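Local coordinates for protein teicoplanin pseudoaglycone deacetylases Orf2 (Actinoplanes teichomyceticus, PDB 3DFF) that probably removes an acetyl group from the sugar of teicoplanin pseudoaglycone, as a zinc-dependent deacetylase of the PIG-L family, at residues A174-N179 / Q202-G207; Q221-V226 / R246-A251; V234-N237 / N242-D245. One frame throughout, in Å; residues are numbered along the deposited sequence.

Contact 1 (A174-N179 / Q202-G207); sequences ATHEKN and QGFRLG
F204 and H176 form an offset T-shaped (edge-to-face) aromatic pair at the protein surface. It joins the edge strand 204-211 of the mixed sheet to the last turn of helix 162-178, in the Rossmann-like fold of the PIG-L family. On the helix side, N179 is the first residue to leave helical angles, in a Schellman motif, with N179 N bonded to H176 O. Just before the strand comes G203, with a positive phi (97°) that suits glycine. Its backbone is bonded to S270, and its O to S273 OG. F204 then sends its ring out toward the helix. The ring edge faces the imidazole of H176, with centroids 5.4 Å apart and planes at 83°. H176 has CG anti to its backbone N (chi1 -178°), which turns the imidazole so that its face meets the edge of the phenyl ring. R269 makes a cation-pi contact with F204 and also touches H176, so one side chain of strand 263-269 meets both rings. Further on, R205 pairs through its backbone with V268, and L206 packs on W265 and L184. The meeting point is narrow: F204 CZ lies 3.8 Å from H176 CB, which sits in the plane of the phenyl ring at its edge, and 3.9 Å from H176 ND1.

Contact 2 (Q221-V226 / R246-A251); sequences QKFQAV and RLDEHA
F223 reaches from helix 216-226 to two consecutive residues of helix 243-254, L247 and D248. Its side chain and that of L247 point across the gap in opposite directions and slide past each other. The far end of the phenyl ring thus comes beside the base of the leucine. F223 CZ is 4.1 Å from L247 CB, and F223 CE1 is 4.1 Å from L247 CD1. This is a plain apolar contact, and L247 CB meets the ring obliquely.

D248 comes to the ring differently. Its CG is anti to its carbonyl carbon (chi1 -84°), which swings the carboxylate back toward helix 216-226. The carboxylate lies at the ring edge, close to the ring plane, and crosses it obliquely. The two planes are 37° apart. D248 OD1 is 3.4 Å from F223 CE2 and 3.5 Å from F223 CZ. An acid oxygen beside the positive hydrogen rim of a phenyl group is a probably mildly favourable placement. The main polar partner of D248 OD1 is R219, one turn before F223, through a salt bridge to NE. The same oxygen therefore meets an arginine and a ring edge of one helix.

The ring of F223 also stacks with that of F244, one turn before L247 and D248. K222 NZ makes a salt bridge to E262 and hydrogen bonds to Y260 OH and L22 O. H250 NE2 is bonded to E186 OE1, and both residues bind a zinc in a PDB entry of this protein, though not in this chain. The arrangement is that of two packed helices, with F223 as the main link between these segments, beside this additional zinc site of H250 and E186.

Contact 3 (V234-N237 / N242-D245); sequences VLLN and NLFD
N237 and L243 meet through the flat amide of N237. L243 N donates to N237 OD1 over 3.1 Å, tilted 35° from the carbonyl plane, with a C=O...N angle of 134°. The CB of L243 lies 3.4 Å from the same oxygen, so N237 OD1 meets both the backbone N and the CB of the leucine. The two side chains cross at about a right angle. Water 1 donates a second bond to N237 OD1, at 2.7 Å, and accepts one from F244 N. At the other end of the amide, N237 ND2 is bonded to M233 O, which fixes its rotation.

The second flat amide is that of N242. Its CB points away from helix 233-237, but CG sits between the backbone N and the carbonyl carbon (chi1 64°), which brings OD1 back toward N237 O. The two acceptors approach to 3.1 Å. R246 probably offsets this: its NE is bonded to N242 OD1, while its NH2 is bonded to L236 O and weakly to N237 O.

The contact is a tight helix-loop-helix connection. Five residues, 238-242, separate helix 233-237 from helix 243-254. N242 is at the N-cap position, but its side chain makes no capping bond; N237 OD1 serves the first-turn amide L243 N directly and F244 N through the water. N242 N makes a weak bond to N237 O.

On the apolar side, L243 CD2 touches L236 CB at 3.9 Å, and P189 packs on both leucines. The side chain of L236 is about 8 Å from the bound zinc ion.

Overall arrangement
From the N terminus, helix 162-178 enters contact 1 first. It closes a loop of 22 residues that holds strand 182-185 and ends at strand 204-211, tying the far end of a helix to the sheet edge. A short connection leads from that strand into helix 216-226, the next element, where contact 2 opens. Before contact 2 closes, the chain forms contact 3, nested inside the larger loop. The two touch, with centres 10 Å apart; they tie helices 216-226 and 233-237, respectively, to helix 243-254, which they share. Contact 1 lies on the opposite side of the chain's centre from contact 3, and their centres are 33 Å apart.

Contact 1 (A174-N179 / Q202-G207)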
loop_
_atom_site.group_PDB
_atom_site.type_symbol
_atom_site.label_atom_id
_atom_site.label_comp_id
_atom_site.label_asym_id
_atom_site.label_seq_id
_atom_site.Cartn_x
_atom_site.Cartn_y
_atom_site.Cartn_z
ATOM N N ALA A 174 -14.168 5.564 -5.891
ATOM C CA ALA A 174 -15.104 4.470 -5.638
ATOM C C ALA A 174 -15.896 4.742 -4.358
ATOM O O ALA A 174 -17.120 4.656 -4.375
ATOM C CB ALA A 174 -14.378 3.131 -5.564
ATOM N N THR A 175 -15.207 5.111 -3.274
ATOM C CA THR A 175 -15.872 5.382 -1.984
ATOM C C THR A 175 -16.789 6.597 -2.066
ATOM O O THR A 175 -17.829 6.647 -1.391
ATOM C CB THR A 175 -14.878 5.574 -0.796
ATOM O OG1 THR A 175 -13.971 6.654 -1.085
ATOM C CG2 THR A 175 -14.136 4.278 -0.465
ATOM N N HIS A 176 -16.421 7.573 -2.887
ATOM C CA HIS A 176 -17.264 8.747 -3.072
ATOM C C HIS A 176 -18.575 8.348 -3.738
ATOM O O HIS A 176 -19.663 8.695 -3.247
ATOM C CB HIS A 176 -16.528 9.789 -3.900
ATOM C CG HIS A 176 -17.293 11.052 -4.100
ATOM N ND1 HIS A 176 -17.198 11.797 -5.253
ATOM C CD2 HIS A 176 -18.172 11.702 -3.299
ATOM C CE1 HIS A 176 -17.977 12.862 -5.150
ATOM N NE2 HIS A 176 -18.574 12.826 -3.973
ATOM N N GLU A 177 -18.470 7.616 -4.843
ATOM C CA GLU A 177 -19.646 7.167 -5.592
ATOM C C GLU A 177 -20.542 6.287 -4.742
ATOM O O GLU A 177 -21.775 6.422 -4.800
ATOM C CB GLU A 177 -19.228 6.425 -6.855
ATOM C CG GLU A 177 -18.648 7.340 -7.918
ATOM C CD GLU A 177 -18.114 6.598 -9.126
ATOM O OE1 GLU A 177 -18.700 5.558 -9.519
ATOM O OE2 GLU A 177 -17.105 7.075 -9.692
ATOM N N LYS A 178 -19.927 5.397 -3.964
ATOM C CA LYS A 178 -20.652 4.466 -3.091
ATOM C C LYS A 178 -21.061 5.039 -1.727
ATOM O O LYS A 178 -21.746 4.366 -0.956
ATOM C CB LYS A 178 -19.858 3.162 -2.894
ATOM C CG LYS A 178 -19.641 2.348 -4.164
ATOM C CD LYS A 178 -20.916 1.648 -4.607
ATOM C CE LYS A 178 -20.729 0.967 -5.951
ATOM N NZ LYS A 178 -21.996 0.314 -6.391
ATOM N N ASN A 179 -20.622 6.261 -1.429
ATOM C CA ASN A 179 -20.908 6.918 -0.149
ATOM C C ASN A 179 -20.437 6.098 1.058
ATOM O O ASN A 179 -21.197 5.854 1.998
ATOM C CB ASN A 179 -22.408 7.254 -0.043
ATOM C CG ASN A 179 -22.674 8.521 0.747
ATOM O OD1 ASN A 179 -21.749 9.168 1.257
ATOM N ND2 ASN A 179 -23.955 8.880 0.865
ATOM N N GLN A 202 -9.057 16.743 -7.264
ATOM C CA GLN A 202 -9.943 17.888 -7.027
ATOM C C GLN A 202 -11.213 17.437 -6.318
ATOM O O GLN A 202 -11.796 16.409 -6.657
ATOM C CB GLN A 202 -10.273 18.587 -8.347
ATOM C CG GLN A 202 -11.012 19.928 -8.202
ATOM C CD GLN A 202 -10.117 21.107 -7.774
ATOM O OE1 GLN A 202 -10.624 22.174 -7.390
ATOM N NE2 GLN A 202 -8.799 20.931 -7.856
ATOM N N GLY A 203 -11.623 18.211 -5.318
ATOM C CA GLY A 203 -12.832 17.912 -4.578
ATOM C C GLY A 203 -12.678 17.173 -3.267
ATOM O O GLY A 203 -13.628 17.093 -2.492
ATOM N N PHE A 204 -11.494 16.605 -3.020
ATOM C CA PHE A 204 -11.208 15.893 -1.769
ATOM C C PHE A 204 -10.154 16.604 -0.931
ATOM O O PHE A 204 -9.245 17.218 -1.473
ATOM C CB PHE A 204 -10.670 14.484 -2.056
ATOM C CG PHE A 204 -11.627 13.608 -2.809
ATOM C CD1 PHE A 204 -12.606 12.860 -2.121
ATOM C CD2 PHE A 204 -11.562 13.523 -4.190
ATOM C CE1 PHE A 204 -13.503 12.042 -2.817
ATOM C CE2 PHE A 204 -12.452 12.713 -4.896
ATOM C CZ PHE A 204 -13.420 11.964 -4.204
ATOM N N ARG A 205 -10.264 16.476 0.389
ATOM C CA ARG A 205 -9.226 16.988 1.289
ATOM C C ARG A 205 -9.109 16.183 2.567
ATOM O O ARG A 205 -10.013 15.440 2.947
ATOM C CB ARG A 205 -9.457 18.462 1.605
ATOM C CG ARG A 205 -10.612 18.685 2.524
ATOM C CD ARG A 205 -10.641 20.137 2.986
ATOM N NE ARG A 205 -11.794 20.341 3.852
ATOM C CZ ARG A 205 -11.787 20.133 5.162
ATOM N NH1 ARG A 205 -10.676 19.761 5.776
ATOM N NH2 ARG A 205 -12.892 20.322 5.866
ATOM N N LEU A 206 -7.961 16.313 3.219
ATOM C CA LEU A 206 -7.731 15.603 4.462
ATOM C C LEU A 206 -8.311 16.336 5.648
ATOM O O LEU A 206 -8.159 17.546 5.769
ATOM C CB LEU A 206 -6.233 15.427 4.713
ATOM C CG LEU A 206 -5.434 14.700 3.644
ATOM C CD1 LEU A 206 -3.976 14.717 4.063
ATOM C CD2 LEU A 206 -5.963 13.295 3.529
ATOM N N GLY A 207 -8.938 15.586 6.545
ATOM C CA GLY A 207 -9.332 16.144 7.829
ATOM C C GLY A 207 -8.159 16.104 8.787
ATOM O O GLY A 207 -7.011 15.832 8.390
#

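Contact 2 (Q221-V226 / R246-A251)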
loop_
_atom_site.group_PDB
_atom_site.type_symbol
_atom_site.label_atom_id
_atom_site.label_comp_id
_atom_site.label_asym_id
_atom_site.label_seq_id
_atom_site.Cartn_x
_atom_site.Cartn_y
_atom_site.Cartn_z
ATOM N N GLN A 221 2.835 -7.744 17.203
ATOM C CA GLN A 221 2.130 -8.533 16.196
ATOM C C GLN A 221 2.375 -7.928 14.818
ATOM O O GLN A 221 2.739 -8.640 13.880
ATOM C CB GLN A 221 0.644 -8.575 16.521
ATOM C CG GLN A 221 -0.131 -9.596 15.720
ATOM C CD GLN A 221 -1.577 -9.659 16.135
ATOM O OE1 GLN A 221 -2.045 -8.859 16.962
ATOM N NE2 GLN A 221 -2.306 -10.621 15.575
ATOM N N LYS A 222 2.215 -6.611 14.721
ATOM C CA LYS A 222 2.524 -5.884 13.488
ATOM C C LYS A 222 3.945 -6.197 13.013
ATOM O O LYS A 222 4.155 -6.585 11.867
ATOM C CB LYS A 222 2.395 -4.378 13.693
ATOM C CG LYS A 222 2.718 -3.572 12.400
ATOM C CD LYS A 222 2.783 -2.063 12.661
ATOM C CE LYS A 222 3.256 -1.324 11.406
ATOM N NZ LYS A 222 2.968 0.147 11.443
ATOM N N PHE A 223 4.936 -5.985 13.878
ATOM C CA PHE A 223 6.332 -6.180 13.490
ATOM C C PHE A 223 6.635 -7.624 13.091
ATOM O O PHE A 223 7.376 -7.849 12.142
ATOM C CB PHE A 223 7.290 -5.679 14.595
ATOM C CG PHE A 223 7.356 -4.163 14.723
ATOM C CD1 PHE A 223 6.493 -3.325 14.016
ATOM C CD2 PHE A 223 8.287 -3.584 15.587
ATOM C CE1 PHE A 223 6.555 -1.919 14.155
ATOM C CE2 PHE A 223 8.358 -2.195 15.737
ATOM C CZ PHE A 223 7.497 -1.358 15.027
ATOM N N GLN A 224 6.053 -8.598 13.806
ATOM C CA GLN A 224 6.191 -10.008 13.428
ATOM C C GLN A 224 5.578 -10.229 12.037
ATOM O O GLN A 224 6.128 -10.965 11.231
ATOM C CB GLN A 224 5.507 -10.923 14.446
ATOM C CG GLN A 224 6.278 -11.077 15.751
ATOM C CD GLN A 224 5.423 -11.578 16.898
ATOM O OE1 GLN A 224 4.303 -12.057 16.708
ATOM N NE2 GLN A 224 5.955 -11.463 18.112
ATOM N N ALA A 225 4.449 -9.582 11.773
ATOM C CA ALA A 225 3.780 -9.704 10.467
ATOM C C ALA A 225 4.643 -9.116 9.349
ATOM O O ALA A 225 4.817 -9.738 8.294
ATOM C CB ALA A 225 2.407 -9.058 10.492
ATOM N N VAL A 226 5.195 -7.926 9.576
ATOM C CA VAL A 226 6.137 -7.346 8.624
ATOM C C VAL A 226 7.242 -8.351 8.275
ATOM O O VAL A 226 7.610 -8.513 7.106
ATOM C CB VAL A 226 6.735 -6.018 9.157
ATOM C CG1 VAL A 226 7.873 -5.531 8.273
ATOM C CG2 VAL A 226 5.661 -4.960 9.284
ATOM N N ARG A 246 13.429 2.703 13.136
ATOM C CA ARG A 246 12.927 3.884 12.448
ATOM C C ARG A 246 11.425 3.999 12.577
ATOM O O ARG A 246 10.906 5.090 12.757
ATOM C CB ARG A 246 13.351 3.866 10.979
ATOM C CG ARG A 246 14.775 4.364 10.773
ATOM C CD ARG A 246 15.132 4.385 9.317
ATOM N NE ARG A 246 15.488 3.048 8.854
ATOM C CZ ARG A 246 14.852 2.381 7.895
ATOM N NH1 ARG A 246 13.821 2.930 7.268
ATOM N NH2 ARG A 246 15.265 1.171 7.552
ATOM N N LEU A 247 10.729 2.865 12.515
ATOM C CA LEU A 247 9.278 2.871 12.740
ATOM C C LEU A 247 8.916 3.263 14.178
ATOM O O LEU A 247 7.986 4.028 14.396
ATOM C CB LEU A 247 8.672 1.512 12.378
ATOM C CG LEU A 247 8.774 1.094 10.903
ATOM C CD1 LEU A 247 8.041 -0.232 10.724
ATOM C CD2 LEU A 247 8.214 2.138 9.942
ATOM N N ASP A 248 9.672 2.745 15.143
ATOM C CA ASP A 248 9.455 3.081 16.557
ATOM C C ASP A 248 9.700 4.573 16.814
ATOM O O ASP A 248 8.927 5.207 17.529
ATOM C CB ASP A 248 10.386 2.249 17.437
ATOM C CG ASP A 248 9.835 0.855 17.744
ATOM O OD1 ASP A 248 8.610 0.634 17.630
ATOM O OD2 ASP A 248 10.643 -0.018 18.137
ATOM N N GLU A 249 10.770 5.105 16.225
ATOM C CA GLU A 249 11.141 6.506 16.397
ATOM C C GLU A 249 10.106 7.420 15.758
ATOM O O GLU A 249 9.748 8.462 16.309
ATOM C CB GLU A 249 12.531 6.772 15.814
ATOM C CG GLU A 249 13.030 8.244 15.915
ATOM C CD GLU A 249 12.934 8.857 17.328
ATOM O OE1 GLU A 249 12.831 8.105 18.327
ATOM O OE2 GLU A 249 12.965 10.106 17.437
ATOM N N HIS A 250 9.581 6.997 14.611
ATOM C CA HIS A 250 8.581 7.787 13.939
ATOM C C HIS A 250 7.325 7.892 14.792
ATOM O O HIS A 250 6.763 8.974 14.946
ATOM C CB HIS A 250 8.261 7.188 12.562
ATOM C CG HIS A 250 7.280 8.004 11.782
ATOM N ND1 HIS A 250 7.629 9.177 11.144
ATOM C CD2 HIS A 250 5.959 7.826 11.552
ATOM C CE1 HIS A 250 6.562 9.680 10.548
ATOM N NE2 HIS A 250 5.536 8.885 10.788
ATOM N N ALA A 251 6.879 6.756 15.332
ATOM C CA ALA A 251 5.733 6.726 16.226
ATOM C C ALA A 251 6.001 7.579 17.463
ATOM O O ALA A 251 5.126 8.310 17.898
ATOM C CB ALA A 251 5.426 5.313 16.631
#

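Contact 3 (V234-N237 / N242-D245)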
loop_
_atom_site.group_PDB
_atom_site.type_symbol
_atom_site.label_atom_id
_atom_site.label_comp_id
_atom_site.label_asym_id
_atom_site.label_seq_id
_atom_site.Cartn_x
_atom_site.Cartn_y
_atom_site.Cartn_z
ATOM N N VAL A 234 15.507 -6.894 3.200
ATOM C CA VAL A 234 16.780 -6.217 2.895
ATOM C C VAL A 234 16.513 -4.797 2.399
ATOM O O VAL A 234 17.121 -3.837 2.878
ATOM C CB VAL A 234 17.669 -7.036 1.909
ATOM C CG1 VAL A 234 18.916 -6.241 1.489
ATOM C CG2 VAL A 234 18.068 -8.366 2.540
ATOM N N LEU A 235 15.569 -4.670 1.471
ATOM C CA LEU A 235 15.166 -3.380 0.915
ATOM C C LEU A 235 14.657 -2.411 1.987
ATOM O O LEU A 235 15.037 -1.245 2.001
ATOM C CB LEU A 235 14.090 -3.617 -0.148
ATOM C CG LEU A 235 13.722 -2.609 -1.236
ATOM C CD1 LEU A 235 14.955 -2.050 -1.915
ATOM C CD2 LEU A 235 12.830 -3.325 -2.247
ATOM N N LEU A 236 13.823 -2.901 2.898
ATOM C CA LEU A 236 13.238 -2.049 3.940
ATOM C C LEU A 236 14.213 -1.664 5.054
ATOM O O LEU A 236 14.143 -0.550 5.580
ATOM C CB LEU A 236 12.004 -2.708 4.549
ATOM C CG LEU A 236 10.762 -2.771 3.662
ATOM C CD1 LEU A 236 9.788 -3.793 4.197
ATOM C CD2 LEU A 236 10.111 -1.409 3.568
ATOM N N ASN A 237 15.102 -2.579 5.419
ATOM C CA ASN A 237 16.037 -2.308 6.513
ATOM C C ASN A 237 17.136 -1.317 6.155
ATOM O O ASN A 237 17.589 -0.543 7.004
ATOM C CB ASN A 237 16.609 -3.604 7.068
ATOM C CG ASN A 237 15.695 -4.226 8.096
ATOM O OD1 ASN A 237 15.577 -3.725 9.216
ATOM N ND2 ASN A 237 15.011 -5.298 7.713
ATOM N N ASN A 242 17.741 -1.209 10.266
ATOM C CA ASN A 242 17.062 -0.528 11.364
ATOM C C ASN A 242 15.608 -0.141 11.085
ATOM O O ASN A 242 15.129 0.861 11.627
ATOM C CB ASN A 242 17.846 0.739 11.717
ATOM C CG ASN A 242 17.859 1.743 10.577
ATOM O OD1 ASN A 242 17.566 1.392 9.431
ATOM N ND2 ASN A 242 18.189 2.998 10.883
ATOM N N LEU A 243 14.911 -0.906 10.242
ATOM C CA LEU A 243 13.502 -0.597 9.952
ATOM C C LEU A 243 12.666 -0.418 11.211
ATOM O O LEU A 243 11.984 0.589 11.362
ATOM C CB LEU A 243 12.855 -1.652 9.041
ATOM C CG LEU A 243 11.350 -1.439 8.767
ATOM C CD1 LEU A 243 11.089 -0.281 7.802
ATOM C CD2 LEU A 243 10.681 -2.724 8.270
ATOM N N PHE A 244 12.699 -1.393 12.110
ATOM C CA PHE A 244 11.823 -1.332 13.277
ATOM C C PHE A 244 12.201 -0.174 14.200
ATOM O O PHE A 244 11.325 0.475 14.774
ATOM C CB PHE A 244 11.741 -2.683 13.989
ATOM C CG PHE A 244 11.111 -3.761 13.138
ATOM C CD1 PHE A 244 9.891 -3.531 12.512
ATOM C CD2 PHE A 244 11.750 -4.975 12.928
ATOM C CE1 PHE A 244 9.299 -4.496 11.708
ATOM C CE2 PHE A 244 11.160 -5.957 12.124
ATOM C CZ PHE A 244 9.928 -5.705 11.511
ATOM N N ASP A 245 13.497 0.115 14.303
ATOM C CA ASP A 245 13.938 1.301 15.056
ATOM C C ASP A 245 13.380 2.597 14.460
ATOM O O ASP A 245 12.919 3.478 15.187
ATOM C CB ASP A 245 15.464 1.362 15.123
ATOM C CG ASP A 245 16.037 0.358 16.085
ATOM O OD1 ASP A 245 15.259 -0.322 16.794
ATOM O OD2 ASP A 245 17.277 0.252 16.144
HETATM O O HOH W 1 14.600 -3.664 11.747
#